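PDB 3N0X: possible substrate binding protein of ABC transporter system from Rhodopseudomonas palustris, which probably binds branched-chain amino acids or related substrates and delivers them to an ABC transporter for uptake into the cell. Local coordinates for residues A[170-178]-A[188-199]. Residues are numbered along the deposited sequence; the frame is centred on the assembly and turned at random.
Sequences ATLATEEYV and VGQRLFDALKDK
Glu176 and Arg191 form the salt bridge between strand 171-178 and helix 188-196, which runs nearly antiparallel alongside it, the axes of the two segments coming within 8.5 Å at their closest. Arg191 comes side-on: its NE reaches Glu176 OE2 at 3.0 Å and its NH2 reaches Glu176 OE1, also at 3.0 Å, and a weak third bond joins NE to OE1. Both oxygens lie close to the guanidinium plane, yet the two flat groups are turned 48° against each other, so the nitrogens approach from above the carboxylate plane. With CG anti to its carbonyl carbon (chi1 -71°) and the chain bent at chi2 (-80°), Glu176 folds its acid group across the arginine chain. That chain bends too, at chi3, which lays one guanidinium face over Val188 CA, a turn back in the helix.

The apolar contacts run along the same interface. The Glu176 stem is part of them: its CB meets Val188 CG2 at 3.7 Å and its CG lies 3.8 Å from Leu192 CD2. Val178 lies at about a right angle to Val188, its CG1 3.7 Å from Val188 CG2. Farther along, the Thr174 methyl CG2 rests on Ala195 CB (3.6 Å), and Ala173 CB sits more loosely against Leu196 CD2. An alanine in place of Glu176 would probably leave Arg191 without its carboxylate mate, free to swing, and open a gap beside Leu192 CD2 where CG had lain.

The strand and helix belong to the alternating alpha/beta architecture of a periplasmic binding protein lobe. Strand 171-178 is an edge of the four-stranded parallel sheet, hydrogen-bonded to strand 142-149. Helix 186-196 leads on to strand 202-207, where Leu192 and Leu196 touch Ile205, while Glu175 and Tyr177 pack against helix 152-165 on the other face of the sheet.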
loop_
_atom_site.group_PDB
_atom_site.type_symbol
_atom_site.label_atom_id
_atom_site.label_comp_id
_atom_site.label_asym_id
_atom_site.label_seq_id
_atom_site.Cartn_x
_atom_site.Cartn_y
_atom_site.Cartn_z
ATOM N N ALA A 170 -14.277 20.095 1.314
ATOM C CA ALA A 170 -15.157 19.310 2.184
ATOM C C ALA A 170 -14.982 19.721 3.642
ATOM O O ALA A 170 -13.910 20.186 4.028
ATOM C CB ALA A 170 -14.830 17.823 2.039
ATOM N N THR A 171 -16.038 19.511 4.427
ATOM C CA THR A 171 -16.049 19.835 5.864
ATOM C C THR A 171 -16.003 18.521 6.638
ATOM O O THR A 171 -16.681 17.561 6.262
ATOM C CB THR A 171 -17.333 20.625 6.222
ATOM O OG1 THR A 171 -17.304 21.876 5.514
ATOM C CG2 THR A 171 -17.439 20.907 7.709
ATOM N N LEU A 172 -15.231 18.495 7.717
ATOM C CA LEU A 172 -15.208 17.373 8.654
ATOM C C LEU A 172 -16.063 17.732 9.848
ATOM O O LEU A 172 -15.712 18.618 10.620
ATOM C CB LEU A 172 -13.776 17.062 9.097
ATOM C CG LEU A 172 -13.596 15.968 10.158
ATOM C CD1 LEU A 172 -14.057 14.632 9.594
ATOM C CD2 LEU A 172 -12.142 15.902 10.682
ATOM N N ALA A 173 -17.184 17.045 10.018
ATOM C CA ALA A 173 -18.135 17.364 11.080
ATOM C C ALA A 173 -17.749 16.777 12.433
ATOM O O ALA A 173 -17.972 17.390 13.481
ATOM C CB ALA A 173 -19.500 16.830 10.707
ATOM N N THR A 174 -17.235 15.552 12.430
ATOM C CA THR A 174 -16.939 14.855 13.715
ATOM C C THR A 174 -16.017 13.691 13.452
ATOM O O THR A 174 -15.939 13.206 12.313
ATOM C CB THR A 174 -18.202 14.355 14.444
ATOM O OG1 THR A 174 -17.854 14.046 15.801
ATOM C CG2 THR A 174 -18.847 13.113 13.763
ATOM N N GLU A 175 -15.291 13.291 14.501
ATOM C CA GLU A 175 -14.385 12.135 14.503
ATOM C C GLU A 175 -14.760 11.259 15.670
ATOM O O GLU A 175 -14.864 11.748 16.814
ATOM C CB GLU A 175 -12.934 12.585 14.654
ATOM C CG GLU A 175 -12.389 13.536 13.643
ATOM C CD GLU A 175 -11.088 14.164 14.109
ATOM O OE1 GLU A 175 -10.139 13.451 14.555
ATOM O OE2 GLU A 175 -11.044 15.415 14.108
ATOM N N GLU A 176 -15.059 9.994 15.394
ATOM C CA GLU A 176 -15.351 9.033 16.438
ATOM C C GLU A 176 -14.232 8.003 16.504
ATOM O O GLU A 176 -13.830 7.420 15.465
ATOM C CB GLU A 176 -16.691 8.333 16.176
ATOM C CG GLU A 176 -17.863 9.217 16.372
ATOM C CD GLU A 176 -18.220 9.360 17.865
ATOM O OE1 GLU A 176 -17.714 8.554 18.715
ATOM O OE2 GLU A 176 -19.058 10.216 18.189
ATOM N N TYR A 177 -13.774 7.727 17.726
ATOM C CA TYR A 177 -12.744 6.709 17.994
ATOM C C TYR A 177 -13.289 5.729 19.003
ATOM O O TYR A 177 -13.686 6.134 20.079
ATOM C CB TYR A 177 -11.451 7.345 18.517
ATOM C CG TYR A 177 -10.839 8.313 17.557
ATOM C CD1 TYR A 177 -10.097 7.875 16.472
ATOM C CD2 TYR A 177 -11.072 9.689 17.684
ATOM C CE1 TYR A 177 -9.560 8.762 15.560
ATOM C CE2 TYR A 177 -10.568 10.595 16.741
ATOM C CZ TYR A 177 -9.805 10.118 15.688
ATOM O OH TYR A 177 -9.287 11.009 14.738
ATOM N N VAL A 178 -13.328 4.458 18.631
ATOM C CA VAL A 178 -13.919 3.437 19.498
ATOM C C VAL A 178 -12.883 2.373 19.792
ATOM O O VAL A 178 -11.882 2.250 19.080
ATOM C CB VAL A 178 -15.187 2.815 18.847
ATOM C CG1 VAL A 178 -16.217 3.917 18.562
ATOM C CG2 VAL A 178 -14.847 2.041 17.584
ATOM N N VAL A 188 -22.303 4.192 18.394
ATOM C CA VAL A 188 -21.433 5.070 17.595
ATOM C C VAL A 188 -22.102 5.407 16.233
ATOM O O VAL A 188 -21.989 6.530 15.749
ATOM C CB VAL A 188 -19.994 4.525 17.427
ATOM C CG1 VAL A 188 -19.920 3.310 16.545
ATOM C CG2 VAL A 188 -19.057 5.618 16.814
ATOM N N GLY A 189 -22.798 4.426 15.649
ATOM C CA GLY A 189 -23.503 4.603 14.379
ATOM C C GLY A 189 -24.517 5.720 14.503
ATOM O O GLY A 189 -24.583 6.602 13.647
ATOM N N GLN A 190 -25.305 5.686 15.569
ATOM C CA GLN A 190 -26.292 6.730 15.803
ATOM C C GLN A 190 -25.653 8.111 16.003
ATOM O O GLN A 190 -26.164 9.106 15.483
ATOM C CB GLN A 190 -27.266 6.369 16.929
ATOM C CG GLN A 190 -28.521 7.227 16.854
ATOM C CD GLN A 190 -29.348 6.985 15.586
ATOM O OE1 GLN A 190 -29.630 5.849 15.216
ATOM N NE2 GLN A 190 -29.710 8.074 14.902
ATOM N N ARG A 191 -24.516 8.169 16.698
ATOM C CA ARG A 191 -23.820 9.448 16.858
ATOM C C ARG A 191 -23.381 9.988 15.505
ATOM O O ARG A 191 -23.487 11.195 15.230
ATOM C CB ARG A 191 -22.623 9.337 17.811
ATOM C CG ARG A 191 -23.038 8.986 19.261
ATOM C CD ARG A 191 -21.921 9.311 20.232
ATOM N NE ARG A 191 -20.704 8.526 20.029
ATOM C CZ ARG A 191 -20.499 7.313 20.544
ATOM N NH1 ARG A 191 -21.455 6.730 21.262
ATOM N NH2 ARG A 191 -19.354 6.670 20.329
ATOM N N LEU A 192 -22.845 9.103 14.671
ATOM C CA LEU A 192 -22.415 9.499 13.329
ATOM C C LEU A 192 -23.589 9.974 12.492
ATOM O O LEU A 192 -23.520 11.014 11.826
ATOM C CB LEU A 192 -21.680 8.333 12.645
ATOM C CG LEU A 192 -20.328 7.941 13.248
ATOM C CD1 LEU A 192 -19.950 6.551 12.777
ATOM C CD2 LEU A 192 -19.229 8.948 12.877
ATOM N N PHE A 193 -24.679 9.227 12.531
ATOM C CA PHE A 193 -25.872 9.632 11.775
ATOM C C PHE A 193 -26.397 10.965 12.290
ATOM O O PHE A 193 -26.728 11.863 11.491
ATOM C CB PHE A 193 -26.998 8.603 11.894
ATOM C CG PHE A 193 -26.690 7.264 11.327
ATOM C CD1 PHE A 193 -25.664 7.050 10.443
ATOM C CD2 PHE A 193 -27.486 6.183 11.673
ATOM C CE1 PHE A 193 -25.412 5.805 9.926
ATOM C CE2 PHE A 193 -27.225 4.926 11.148
ATOM C CZ PHE A 193 -26.203 4.739 10.275
ATOM N N ASP A 194 -26.470 11.117 13.616
ATOM C CA ASP A 194 -26.973 12.378 14.191
ATOM C C ASP A 194 -26.085 13.580 13.855
ATOM O O ASP A 194 -26.593 14.697 13.639
ATOM C CB ASP A 194 -27.189 12.271 15.697
ATOM C CG ASP A 194 -28.359 11.358 16.049
ATOM O OD1 ASP A 194 -29.166 10.967 15.152
ATOM O OD2 ASP A 194 -28.461 11.002 17.239
ATOM N N ALA A 195 -24.776 13.349 13.742
ATOM C CA ALA A 195 -23.829 14.382 13.346
ATOM C C ALA A 195 -23.947 14.857 11.886
ATOM O O ALA A 195 -23.414 15.912 11.531
ATOM C CB ALA A 195 -22.380 13.904 13.594
ATOM N N LEU A 196 -24.565 14.047 11.030
ATOM C CA LEU A 196 -24.680 14.359 9.633
ATOM C C LEU A 196 -26.099 14.610 9.099
ATOM O O LEU A 196 -26.240 15.255 8.062
ATOM C CB LEU A 196 -24.064 13.227 8.832
ATOM C CG LEU A 196 -22.573 13.025 8.929
ATOM C CD1 LEU A 196 -22.231 11.697 8.142
ATOM C CD2 LEU A 196 -21.745 14.217 8.403
ATOM N N LYS A 197 -27.111 14.032 9.738
ATOM C CA LYS A 197 -28.430 13.955 9.136
ATOM C C LYS A 197 -29.085 15.282 8.763
ATOM O O LYS A 197 -29.942 15.299 7.882
ATOM C CB LYS A 197 -29.392 13.145 9.996
ATOM C CG LYS A 197 -29.721 13.785 11.344
ATOM C CD LYS A 197 -30.593 12.855 12.113
ATOM C CE LYS A 197 -30.837 13.371 13.508
ATOM N NZ LYS A 197 -31.662 12.335 14.264
ATOM N N ASP A 198 -28.712 16.362 9.439
ATOM C CA ASP A 198 -29.328 17.657 9.161
ATOM C C ASP A 198 -28.482 18.547 8.256
ATOM O O ASP A 198 -28.888 19.671 7.972
ATOM C CB ASP A 198 -29.661 18.380 10.462
ATOM C CG ASP A 198 -30.777 17.707 11.238
ATOM O OD1 ASP A 198 -31.696 17.100 10.621
ATOM O OD2 ASP A 198 -30.753 17.787 12.494
ATOM N N LYS A 199 -27.366 18.033 7.742
ATOM C CA LYS A 199 -26.479 18.835 6.915
ATOM C C LYS A 199 -27.038 18.917 5.502
ATOM O O LYS A 199 -27.660 17.952 4.996
ATOM C CB LYS A 199 -25.089 18.181 6.830
ATOM C CG LYS A 199 -24.350 17.976 8.147
ATOM C CD LYS A 199 -23.888 19.234 8.815
ATOM C CE LYS A 199 -23.240 18.893 10.175
ATOM N NZ LYS A 199 -22.970 20.090 11.015
#